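Local coordinates for protein 3-hydroxyisobutyrate dehydrogenase (Thermus thermophilus, PDB 2CVZ) that probably catalyses the NADP-dependent oxidation of 3-hydroxyisobutyrate, a step of valine catabolism, and holds bound NADPH in a Rossmann-type domain, at residues Ile59-Pro64 with Thr84-Ala89; Tyr111-Val116 with Gly156-Gly161; Gly182-Val187 with Gly284-Arg289; Pro215-Thr220 with Ala271-Ala276. One frame throughout, in Å; residues are numbered along the deposited sequence.

Contact 1: Ile59-Pro64 with Thr84-Ala89; sequences IFTCLP and TYWVDA. With NDP (NADPH dihydro-nicotinamide-adenine-dinucleotide phosphate), chain G.
Two torsions bring Thr61 and Trp86 together: the threonine OG1 sits between its backbone N and carbonyl carbon (chi1 49°), and the indole swings out opposite its own backbone N (chi1 -168°), along the sheet toward the neighbouring strand. These strands, 58-61 and 85-88, run parallel as the two ends of a beta-alpha-beta unit in the Rossmann-type dinucleotide-binding domain. The ladder is regular, with Ile59 N giving to Tyr85 O at 2.8 Å and Ile59 O receiving Val87 N at 2.7 Å. On the face of Ile59, Thr61, Trp86 and Asp88, one hydroxyl does double duty. Thr61 OG1 accepts from Trp86 NE1 at 3.0 Å, near the edge of the indole, and donates to Asp88 OD1 at 2.8 Å from above the carboxylate plane. Threonine suits this place because it offers both a hydroxyl for the two polar partners and a methyl, CG2, that packs against the indole. Thr90 gives OD1 a further bond, while Tyr111 binds OD2, so both carboxylate oxygens are engaged in a buried setting. On the other face, Phe60 and Val87 lie side by side; Val87 reaches Val142 of helix 136-142, while Phe60 packs on Leu146 and on Phe6 of strand 4-7. Beyond the strand, the carbonyls of Leu63 and Pro64 meet the NADPH ribose hydroxyl O3D, and Cys62 SG lies 3.6 Å from the cofactor's O4D.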
# COMPACT_ATOMS: atom_id res chain seq x y z
N ILE C 59 -38.48 -14.12 12.71
CA ILE C 59 -38.33 -13.80 11.30
C ILE C 59 -36.84 -13.74 10.97
O ILE C 59 -36.07 -13.10 11.68
CB ILE C 59 -38.96 -12.43 10.98
CG1 ILE C 59 -40.48 -12.49 11.19
CG2 ILE C 59 -38.64 -12.03 9.54
CD1 ILE C 59 -41.18 -11.17 10.99
N PHE C 60 -36.45 -14.43 9.90
CA PHE C 60 -35.05 -14.43 9.46
C PHE C 60 -34.92 -13.71 8.13
O PHE C 60 -35.81 -13.78 7.28
CB PHE C 60 -34.53 -15.85 9.23
CG PHE C 60 -34.42 -16.68 10.47
CD1 PHE C 60 -35.54 -17.29 11.02
CD2 PHE C 60 -33.18 -16.89 11.06
CE1 PHE C 60 -35.42 -18.11 12.14
CE2 PHE C 60 -33.05 -17.71 12.19
CZ PHE C 60 -34.17 -18.32 12.73
N THR C 61 -33.79 -13.03 7.94
CA THR C 61 -33.53 -12.35 6.68
C THR C 61 -32.08 -12.56 6.29
O THR C 61 -31.19 -12.61 7.14
CB THR C 61 -33.78 -10.82 6.76
OG1 THR C 61 -33.13 -10.28 7.92
CG2 THR C 61 -35.27 -10.52 6.82
N CYS C 62 -31.84 -12.74 4.99
CA CYS C 62 -30.49 -12.90 4.49
C CYS C 62 -30.51 -12.23 3.13
O CYS C 62 -30.65 -12.89 2.09
CB CYS C 62 -30.09 -14.36 4.36
SG CYS C 62 -28.33 -14.53 4.02
N LEU C 63 -30.40 -10.91 3.16
CA LEU C 63 -30.44 -10.08 1.96
C LEU C 63 -29.06 -9.50 1.64
O LEU C 63 -28.12 -9.65 2.43
CB LEU C 63 -31.47 -8.97 2.19
CG LEU C 63 -32.85 -9.50 2.57
CD1 LEU C 63 -33.74 -8.38 3.10
CD2 LEU C 63 -33.48 -10.17 1.36
N PRO C 64 -28.92 -8.85 0.48
CA PRO C 64 -27.63 -8.26 0.10
C PRO C 64 -27.04 -7.29 1.12
O PRO C 64 -25.93 -7.49 1.60
CB PRO C 64 -27.94 -7.58 -1.23
CG PRO C 64 -29.02 -8.44 -1.80
CD PRO C 64 -29.90 -8.67 -0.60
N THR C 84 -42.15 -10.60 18.82
CA THR C 84 -41.49 -11.27 17.71
C THR C 84 -39.99 -10.94 17.69
O THR C 84 -39.56 -9.91 18.20
CB THR C 84 -42.10 -10.84 16.35
OG1 THR C 84 -43.49 -11.23 16.31
CG2 THR C 84 -41.37 -11.51 15.20
N TYR C 85 -39.21 -11.84 17.09
CA TYR C 85 -37.78 -11.64 16.99
C TYR C 85 -37.37 -11.56 15.53
O TYR C 85 -37.92 -12.27 14.68
CB TYR C 85 -37.04 -12.79 17.68
CG TYR C 85 -37.24 -12.82 19.17
CD1 TYR C 85 -36.48 -12.00 20.01
CD2 TYR C 85 -38.21 -13.64 19.75
CE1 TYR C 85 -36.68 -12.00 21.39
CE2 TYR C 85 -38.41 -13.65 21.13
CZ TYR C 85 -37.65 -12.83 21.94
OH TYR C 85 -37.84 -12.84 23.30
N TRP C 86 -36.41 -10.69 15.24
CA TRP C 86 -35.92 -10.52 13.88
C TRP C 86 -34.45 -10.89 13.88
O TRP C 86 -33.62 -10.16 14.42
CB TRP C 86 -36.10 -9.07 13.43
CG TRP C 86 -35.88 -8.86 11.96
CD1 TRP C 86 -34.77 -9.19 11.23
CD2 TRP C 86 -36.81 -8.29 11.02
NE1 TRP C 86 -34.95 -8.86 9.91
CE2 TRP C 86 -36.19 -8.31 9.75
CE3 TRP C 86 -38.10 -7.77 11.14
CZ2 TRP C 86 -36.82 -7.82 8.60
CZ3 TRP C 86 -38.74 -7.28 9.99
CH2 TRP C 86 -38.09 -7.32 8.74
N VAL C 87 -34.14 -12.04 13.28
CA VAL C 87 -32.76 -12.53 13.20
C VAL C 87 -32.24 -12.18 11.81
O VAL C 87 -32.65 -12.78 10.81
CB VAL C 87 -32.71 -14.06 13.42
CG1 VAL C 87 -31.27 -14.56 13.30
CG2 VAL C 87 -33.26 -14.40 14.80
N ASP C 88 -31.34 -11.21 11.75
CA ASP C 88 -30.80 -10.75 10.48
C ASP C 88 -29.44 -11.36 10.13
O ASP C 88 -28.42 -10.98 10.70
CB ASP C 88 -30.72 -9.22 10.50
CG ASP C 88 -30.35 -8.64 9.16
OD1 ASP C 88 -30.56 -9.32 8.14
OD2 ASP C 88 -29.87 -7.48 9.13
N ALA C 89 -29.45 -12.30 9.19
CA ALA C 89 -28.23 -12.99 8.75
C ALA C 89 -27.51 -12.24 7.63
O ALA C 89 -26.52 -12.72 7.09
CB ALA C 89 -28.57 -14.41 8.31
PA NDP G . -27.68 -13.69 -3.32
O1A NDP G . -27.56 -15.06 -3.72
O2A NDP G . -27.31 -12.53 -4.20
O5B NDP G . -29.22 -13.52 -2.79
C5B NDP G . -29.68 -12.23 -2.35
C4B NDP G . -31.12 -12.50 -1.96
O4B NDP G . -31.66 -11.21 -1.55
C3B NDP G . -32.04 -13.05 -3.00
O3B NDP G . -32.98 -13.96 -2.37
C2B NDP G . -32.76 -11.88 -3.54
O2B NDP G . -33.99 -12.09 -4.23
C1B NDP G . -32.83 -11.01 -2.33
N9A NDP G . -32.99 -9.57 -2.66
C8A NDP G . -32.10 -8.72 -3.36
N7A NDP G . -32.59 -7.50 -3.46
C5A NDP G . -33.81 -7.52 -2.84
C6A NDP G . -34.81 -6.55 -2.60
N6A NDP G . -34.65 -5.30 -3.04
N1A NDP G . -35.93 -6.91 -1.93
C2A NDP G . -36.09 -8.18 -1.49
N3A NDP G . -35.20 -9.16 -1.66
C4A NDP G . -34.07 -8.77 -2.35
O3 NDP G . -26.92 -13.45 -1.96
PN NDP G . -26.07 -14.33 -0.92
O1N NDP G . -24.91 -14.85 -1.66
O2N NDP G . -27.09 -15.27 -0.34
O5D NDP G . -25.74 -13.23 0.19
C5D NDP G . -26.78 -12.63 1.02
C4D NDP G . -26.06 -12.04 2.28
O4D NDP G . -25.28 -13.08 2.85
C3D NDP G . -25.06 -10.94 1.91
O3D NDP G . -25.12 -9.90 2.90
C2D NDP G . -23.74 -11.64 1.83
O2D NDP G . -22.68 -10.70 1.95
C1D NDP G . -23.94 -12.62 3.07
N1N NDP G . -23.05 -13.83 3.07
C2N NDP G . -22.84 -14.50 1.83
C3N NDP G . -21.98 -15.68 1.89
C7N NDP G . -21.71 -16.44 0.67
O7N NDP G . -20.76 -17.24 0.56
N7N NDP G . -22.51 -16.31 -0.41
C4N NDP G . -21.43 -16.06 3.12
C5N NDP G . -21.66 -15.39 4.29
C6N NDP G . -22.47 -14.27 4.26
P2B NDP G . -34.09 -12.57 -5.71
O1X NDP G . -35.41 -12.04 -6.13
O2X NDP G . -34.01 -14.06 -5.73
O3X NDP G . -32.96 -11.96 -6.53

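Contact 2: Tyr111-Val116 with Gly156-Gly161; sequences YLDAPV and GPVGAG
Asp113, just before the break in strand 110-117, faces a tight reversal that runs straight into a helix; Asp113 CA lies 5.6 Å from Gly161 CA. Residues Pro157 to Ala160 form a type II beta turn, closed by Ala160 N on Pro157 O, and Gly159 occupies the N-cap position of helix 160-188. Its positive phi of 104° is one that glycine adopts easily. Gly161 is small for a different reason, since a beta carbon there would run into the carboxylate. With CG held between backbone N and carbonyl carbon (chi1 37°), Asp113 turns its acid group to the new helix. Asp113 OD2 receives Gly159 N at 3.0 Å in a nearly straight bond, 166° at the hydrogen, although the amide comes from above the carboxylate plane. Asp113 OD1 takes a weak, bent bond from Gly161 N at 2.8 Å and also accepts His162 N. An acid suits this site because it meets amides that point out of the helix start, where the helix dipole would probably favour negative charge. Beside it, Val158 CG1 touches the ring edge of Tyr111, 4.0 Å from CD2, and Pro115 CG rests on Gly161 O at 3.3 Å. Here an aspartate from the nucleotide-binding sheet binds amides at the start of the long helix that leads from the Rossmann-type domain into the all-helical C-terminal part.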
# COMPACT_ATOMS: atom_id res chain seq x y z
N TYR C 111 -34.67 -6.99 17.35
CA TYR C 111 -33.71 -7.23 16.27
C TYR C 111 -32.39 -7.74 16.82
O TYR C 111 -31.93 -7.31 17.89
CB TYR C 111 -33.46 -5.94 15.49
CG TYR C 111 -32.40 -6.06 14.41
CD1 TYR C 111 -32.75 -6.34 13.09
CD2 TYR C 111 -31.05 -5.86 14.70
CE1 TYR C 111 -31.77 -6.43 12.08
CE2 TYR C 111 -30.07 -5.95 13.71
CZ TYR C 111 -30.44 -6.23 12.41
OH TYR C 111 -29.48 -6.29 11.42
N LEU C 112 -31.77 -8.65 16.08
CA LEU C 112 -30.48 -9.21 16.45
C LEU C 112 -29.68 -9.37 15.17
O LEU C 112 -30.20 -9.93 14.19
CB LEU C 112 -30.64 -10.59 17.09
CG LEU C 112 -31.35 -10.68 18.45
CD1 LEU C 112 -31.47 -12.14 18.85
CD2 LEU C 112 -30.57 -9.90 19.49
N ASP C 113 -28.46 -8.87 15.13
CA ASP C 113 -27.67 -9.08 13.92
C ASP C 113 -27.05 -10.45 14.08
O ASP C 113 -26.45 -10.76 15.11
CB ASP C 113 -26.60 -7.99 13.69
CG ASP C 113 -25.93 -7.51 14.97
OD1 ASP C 113 -24.71 -7.25 14.92
OD2 ASP C 113 -26.62 -7.34 15.99
N ALA C 114 -27.23 -11.29 13.07
CA ALA C 114 -26.70 -12.64 13.13
C ALA C 114 -26.03 -13.06 11.82
O ALA C 114 -26.40 -14.08 11.23
CB ALA C 114 -27.82 -13.62 13.48
N PRO C 115 -25.04 -12.28 11.36
CA PRO C 115 -24.35 -12.63 10.11
C PRO C 115 -23.67 -13.99 10.27
O PRO C 115 -23.41 -14.43 11.40
CB PRO C 115 -23.38 -11.48 9.91
CG PRO C 115 -23.11 -11.00 11.31
CD PRO C 115 -24.48 -11.05 11.95
N VAL C 116 -23.35 -14.64 9.16
CA VAL C 116 -22.74 -15.96 9.24
C VAL C 116 -21.50 -16.16 8.39
O VAL C 116 -21.16 -15.33 7.54
CB VAL C 116 -23.77 -17.04 8.83
CG1 VAL C 116 -24.99 -16.97 9.75
CG2 VAL C 116 -24.21 -16.81 7.39
N GLY C 156 -21.68 -9.26 21.43
CA GLY C 156 -21.97 -7.95 21.98
C GLY C 156 -23.36 -7.44 21.66
O GLY C 156 -24.23 -8.21 21.26
N PRO C 157 -23.60 -6.13 21.85
CA PRO C 157 -24.91 -5.52 21.57
C PRO C 157 -25.17 -5.45 20.07
O PRO C 157 -24.32 -5.84 19.27
CB PRO C 157 -24.78 -4.14 22.20
CG PRO C 157 -23.32 -3.82 21.99
CD PRO C 157 -22.66 -5.13 22.38
N VAL C 158 -26.35 -4.95 19.69
CA VAL C 158 -26.71 -4.83 18.28
C VAL C 158 -25.61 -4.12 17.51
O VAL C 158 -25.12 -3.07 17.93
CB VAL C 158 -28.03 -4.04 18.10
CG1 VAL C 158 -28.29 -3.78 16.62
CG2 VAL C 158 -29.18 -4.82 18.72
N GLY C 159 -25.21 -4.71 16.38
CA GLY C 159 -24.17 -4.12 15.56
C GLY C 159 -22.82 -4.80 15.69
O GLY C 159 -22.03 -4.83 14.75
N ALA C 160 -22.56 -5.38 16.87
CA ALA C 160 -21.29 -6.06 17.12
C ALA C 160 -21.12 -7.28 16.23
O ALA C 160 -20.01 -7.62 15.85
CB ALA C 160 -21.20 -6.46 18.59
N GLY C 161 -22.23 -7.95 15.91
CA GLY C 161 -22.16 -9.12 15.06
C GLY C 161 -21.72 -8.73 13.66
O GLY C 161 -20.83 -9.34 13.08

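Contact 3: Gly182-Val187 with Gly284-Arg289; sequences GLLALV and GGVEIR
Val286 wedges its two methyl groups against separate residues of helix 160-188: CG1 meets Leu184 CD2 at 3.7 Å, and CG2 meets Val187 CG1 at the same distance of 3.7 Å. The branching at its beta carbon makes this fork possible, with CG2 opposite the backbone N and CG1 in the tighter place between N and carbonyl carbon (chi1 65°). Leu184 spreads its own fork across the tail, its CD1 lying 4.0 Å from Gly284 CA; a side chain on Gly284 would collide with the other methyl, CD2. Further on, Ile288 CG2 packs against Leu183 CB at 4.1 Å, so positions 183, 184 and 187 present one apolar face of the helix to the chain end. Around this shell, Gly285 leaves the helical conformation with a positive phi (72°), turning the chain away after helix 276-284. Lys188 binds the carbonyl of Gly284 and Glu281 the amide of Ile288, two bonds that hold the backbone there. Ile288 also rests on Val218 and Leu219, and Leu184 reaches Ala248 of a second subunit. The result is plain hydrophobic packing of an extended C-terminal tail along the long helix of the all-helical domain, close to the subunit interface.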
# COMPACT_ATOMS: atom_id res chain seq x y z
N GLY C 182 1.62 -14.19 -3.95
CA GLY C 182 2.72 -15.12 -3.73
C GLY C 182 2.74 -16.29 -4.69
O GLY C 182 3.79 -16.63 -5.23
N LEU C 183 1.58 -16.90 -4.92
CA LEU C 183 1.49 -18.03 -5.83
C LEU C 183 1.80 -17.62 -7.26
O LEU C 183 2.42 -18.37 -8.01
CB LEU C 183 0.10 -18.67 -5.75
CG LEU C 183 -0.16 -19.43 -4.45
CD1 LEU C 183 -1.64 -19.78 -4.32
CD2 LEU C 183 0.69 -20.68 -4.44
N LEU C 184 1.37 -16.42 -7.63
CA LEU C 184 1.61 -15.92 -8.98
C LEU C 184 3.11 -15.85 -9.20
O LEU C 184 3.62 -16.32 -10.22
CB LEU C 184 0.97 -14.53 -9.13
CG LEU C 184 0.87 -13.89 -10.52
CD1 LEU C 184 2.24 -13.51 -11.04
CD2 LEU C 184 0.18 -14.86 -11.46
N ALA C 185 3.83 -15.27 -8.24
CA ALA C 185 5.28 -15.16 -8.33
C ALA C 185 5.94 -16.54 -8.42
O ALA C 185 6.84 -16.76 -9.23
CB ALA C 185 5.82 -14.41 -7.13
N LEU C 186 5.48 -17.47 -7.59
CA LEU C 186 6.04 -18.82 -7.60
C LEU C 186 5.84 -19.54 -8.93
O LEU C 186 6.79 -20.09 -9.50
CB LEU C 186 5.44 -19.65 -6.46
CG LEU C 186 5.82 -19.17 -5.05
CD1 LEU C 186 5.07 -19.98 -4.00
CD2 LEU C 186 7.32 -19.30 -4.86
N VAL C 187 4.60 -19.55 -9.44
CA VAL C 187 4.31 -20.21 -10.71
C VAL C 187 5.17 -19.64 -11.83
O VAL C 187 5.63 -20.35 -12.71
CB VAL C 187 2.82 -20.07 -11.06
CG1 VAL C 187 2.57 -20.61 -12.48
CG2 VAL C 187 1.96 -20.85 -10.08
N GLY C 284 -0.09 -11.20 -14.53
CA GLY C 284 1.04 -12.10 -14.56
C GLY C 284 1.25 -12.81 -15.89
O GLY C 284 2.35 -13.24 -16.19
N GLY C 285 0.18 -12.94 -16.67
CA GLY C 285 0.29 -13.61 -17.95
C GLY C 285 0.46 -15.11 -17.77
O GLY C 285 1.07 -15.78 -18.60
N VAL C 286 -0.08 -15.63 -16.68
CA VAL C 286 0.02 -17.05 -16.39
C VAL C 286 -1.10 -17.44 -15.42
O VAL C 286 -1.54 -16.62 -14.61
CB VAL C 286 1.38 -17.39 -15.75
CG1 VAL C 286 1.51 -16.71 -14.40
CG2 VAL C 286 1.54 -18.90 -15.61
N GLU C 287 -1.56 -18.68 -15.52
CA GLU C 287 -2.61 -19.17 -14.64
C GLU C 287 -2.03 -19.82 -13.39
O GLU C 287 -0.96 -20.44 -13.44
CB GLU C 287 -3.50 -20.18 -15.37
CG GLU C 287 -4.33 -19.56 -16.49
CD GLU C 287 -5.21 -20.57 -17.21
OE1 GLU C 287 -6.04 -20.14 -18.04
OE2 GLU C 287 -5.07 -21.78 -16.95
N ILE C 288 -2.72 -19.66 -12.27
CA ILE C 288 -2.28 -20.26 -11.02
C ILE C 288 -2.82 -21.68 -10.95
O ILE C 288 -3.95 -21.91 -10.54
CB ILE C 288 -2.80 -19.47 -9.80
CG1 ILE C 288 -2.18 -18.07 -9.79
CG2 ILE C 288 -2.45 -20.20 -8.51
CD1 ILE C 288 -2.79 -17.15 -8.75
N ARG C 289 -2.00 -22.63 -11.39
CA ARG C 289 -2.37 -24.04 -11.36
C ARG C 289 -1.21 -24.90 -11.82
O ARG C 289 -0.24 -24.33 -12.36
CB ARG C 289 -3.58 -24.31 -12.27
CG ARG C 289 -3.30 -24.19 -13.76
CD ARG C 289 -4.39 -24.92 -14.54
NE ARG C 289 -4.30 -24.70 -15.98
CZ ARG C 289 -5.12 -25.26 -16.87
NH1 ARG C 289 -6.09 -26.07 -16.46
NH2 ARG C 289 -4.97 -25.01 -18.16
OXT ARG C 289 -1.29 -26.13 -11.64

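Contact 4: Pro215-Thr220 with Ala271-Ala276; sequences PQRVLT and ADHVEA
Helix 214-219 widens into a pi-type turn at residues 215-219, and from it Arg217 reaches across to Asp272. Opposite lies an Asx turn, in which Asp272 OD2 accepts Val274 N at 3.1 Å from well above the carboxylate plane, at the entry to the short 3-10 segment 273-275 of the all-helical C-terminal part. Arginine suits its position because its chain stays extended from CG to NE and spans the gap. The guanidinium meets Asp272 OD2 at its edge, with NH1 3.1 Å from that oxygen; the salt bridge includes a hydrogen bond that is weak and bent, 134° at the hydrogen. The two planar groups are turned 35° from coplanar, which goes with the bent bond. Arg217 NH1 has a second partner in Thr226 OG1, and Asp272 OD1 accepts the amides of Thr226 and Phe227, so the loop carrying these residues is tied to both charges. Aspartate serves well here: one oxygen shapes the turn and receives the arginine while the other holds that loop. Alongside, Val274 suits the apolar part of the arginine, with CG2 3.8 Å from Arg217 CD, and it presses its other methyl, CG1, on Val218 CG2 at 3.7 Å. Glu275 folds its side chain back to the start of the segment, where Asp272 N gives Glu275 OE1 a nearly straight bond of 2.8 Å. The nearest atoms of the His273 side chain and the bound NADPH are about 6 Å apart; the imidazole turns its edge toward the guanidinium, with His273 NE2 3.7 Å from Arg217 NH1.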
# COMPACT_ATOMS: atom_id res chain seq x y z
N PRO C 215 -7.03 -24.14 -3.77
CA PRO C 215 -6.82 -25.44 -4.40
C PRO C 215 -8.04 -25.95 -5.15
O PRO C 215 -7.94 -26.46 -6.27
CB PRO C 215 -6.47 -26.35 -3.22
CG PRO C 215 -5.87 -25.41 -2.22
CD PRO C 215 -6.77 -24.20 -2.32
N GLN C 216 -9.21 -25.79 -4.53
CA GLN C 216 -10.47 -26.26 -5.10
C GLN C 216 -11.07 -25.41 -6.22
O GLN C 216 -11.75 -25.94 -7.10
CB GLN C 216 -11.51 -26.43 -3.99
CG GLN C 216 -11.11 -27.38 -2.87
CD GLN C 216 -10.09 -26.78 -1.91
OE1 GLN C 216 -9.70 -25.62 -2.03
NE2 GLN C 216 -9.66 -27.58 -0.93
N ARG C 217 -10.83 -24.10 -6.19
CA ARG C 217 -11.42 -23.22 -7.20
C ARG C 217 -10.47 -22.69 -8.27
O ARG C 217 -10.86 -22.55 -9.43
CB ARG C 217 -12.10 -22.04 -6.53
CG ARG C 217 -13.05 -22.45 -5.44
CD ARG C 217 -13.88 -21.29 -4.94
NE ARG C 217 -14.77 -21.74 -3.88
CZ ARG C 217 -15.88 -21.10 -3.52
NH1 ARG C 217 -16.24 -19.98 -4.13
NH2 ARG C 217 -16.63 -21.61 -2.55
N VAL C 218 -9.24 -22.38 -7.88
CA VAL C 218 -8.28 -21.81 -8.82
C VAL C 218 -7.45 -22.84 -9.59
O VAL C 218 -7.43 -22.83 -10.82
CB VAL C 218 -7.32 -20.85 -8.09
CG1 VAL C 218 -6.38 -20.20 -9.09
CG2 VAL C 218 -8.12 -19.80 -7.33
N LEU C 219 -6.76 -23.72 -8.87
CA LEU C 219 -5.93 -24.72 -9.52
C LEU C 219 -6.74 -25.59 -10.48
O LEU C 219 -6.24 -25.99 -11.53
CB LEU C 219 -5.25 -25.60 -8.46
CG LEU C 219 -3.98 -25.03 -7.81
CD1 LEU C 219 -4.24 -23.63 -7.26
CD2 LEU C 219 -3.53 -25.96 -6.70
N THR C 220 -7.99 -25.85 -10.12
CA THR C 220 -8.89 -26.67 -10.94
C THR C 220 -9.48 -25.87 -12.10
O THR C 220 -10.01 -26.45 -13.06
CB THR C 220 -10.07 -27.19 -10.10
OG1 THR C 220 -10.80 -26.07 -9.57
CG2 THR C 220 -9.58 -28.06 -8.96
N ALA C 271 -18.99 -11.76 -10.54
CA ALA C 271 -17.98 -12.82 -10.63
C ALA C 271 -17.88 -13.36 -9.21
O ALA C 271 -18.33 -12.71 -8.27
CB ALA C 271 -16.65 -12.23 -11.07
N ASP C 272 -17.30 -14.54 -9.03
CA ASP C 272 -17.16 -15.09 -7.69
C ASP C 272 -16.01 -14.35 -7.01
O ASP C 272 -15.07 -13.91 -7.67
CB ASP C 272 -16.83 -16.59 -7.73
CG ASP C 272 -16.71 -17.19 -6.34
OD1 ASP C 272 -17.74 -17.27 -5.64
OD2 ASP C 272 -15.58 -17.56 -5.95
N HIS C 273 -16.09 -14.21 -5.69
CA HIS C 273 -15.05 -13.49 -4.96
C HIS C 273 -13.65 -14.05 -5.22
O HIS C 273 -12.68 -13.29 -5.29
CB HIS C 273 -15.34 -13.48 -3.45
CG HIS C 273 -15.34 -14.83 -2.81
ND1 HIS C 273 -14.68 -15.09 -1.62
CD2 HIS C 273 -15.94 -15.99 -3.16
CE1 HIS C 273 -14.87 -16.35 -1.27
NE2 HIS C 273 -15.64 -16.92 -2.19
N VAL C 274 -13.54 -15.36 -5.36
CA VAL C 274 -12.25 -15.98 -5.60
C VAL C 274 -11.71 -15.64 -6.99
O VAL C 274 -10.51 -15.73 -7.23
CB VAL C 274 -12.32 -17.51 -5.42
CG1 VAL C 274 -10.97 -18.15 -5.71
CG2 VAL C 274 -12.75 -17.83 -3.99
N GLU C 275 -12.59 -15.24 -7.89
CA GLU C 275 -12.16 -14.87 -9.24
C GLU C 275 -11.32 -13.60 -9.21
O GLU C 275 -10.74 -13.20 -10.23
CB GLU C 275 -13.36 -14.70 -10.16
CG GLU C 275 -13.91 -16.03 -10.67
CD GLU C 275 -15.01 -15.86 -11.70
OE1 GLU C 275 -16.19 -15.76 -11.30
OE2 GLU C 275 -14.68 -15.83 -12.90
N ALA C 276 -11.24 -12.96 -8.05
CA ALA C 276 -10.44 -11.75 -7.93
C ALA C 276 -9.00 -12.09 -8.33
O ALA C 276 -8.28 -11.26 -8.87
CB ALA C 276 -10.48 -11.21 -6.50

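Overall arrangement
From the N terminus, contact 1 closes first, joining strands 58-61 and 85-88 around helix 66-76. Contact 2 follows in series, spanning helix 119-125, strand 128-133, helix 136-142 and strand 149-156 to bring the next strand, 110-117, to the start of helix 160-188. These two meet directly in one sheet. Helix 160-188 carries the chain across its centre to contact 3, whose loop of 96 intervening residues reaches the C terminus. Contact 4 closes within that loop, and its helix 214-219 touches the tail of contact 3 at Ile288 and Arg289. Contact 1 lies in the nucleotide-binding domain, contact 2 ties its sheet to the helix leaving it, and contacts 3 and 4 join parts of the helical domain.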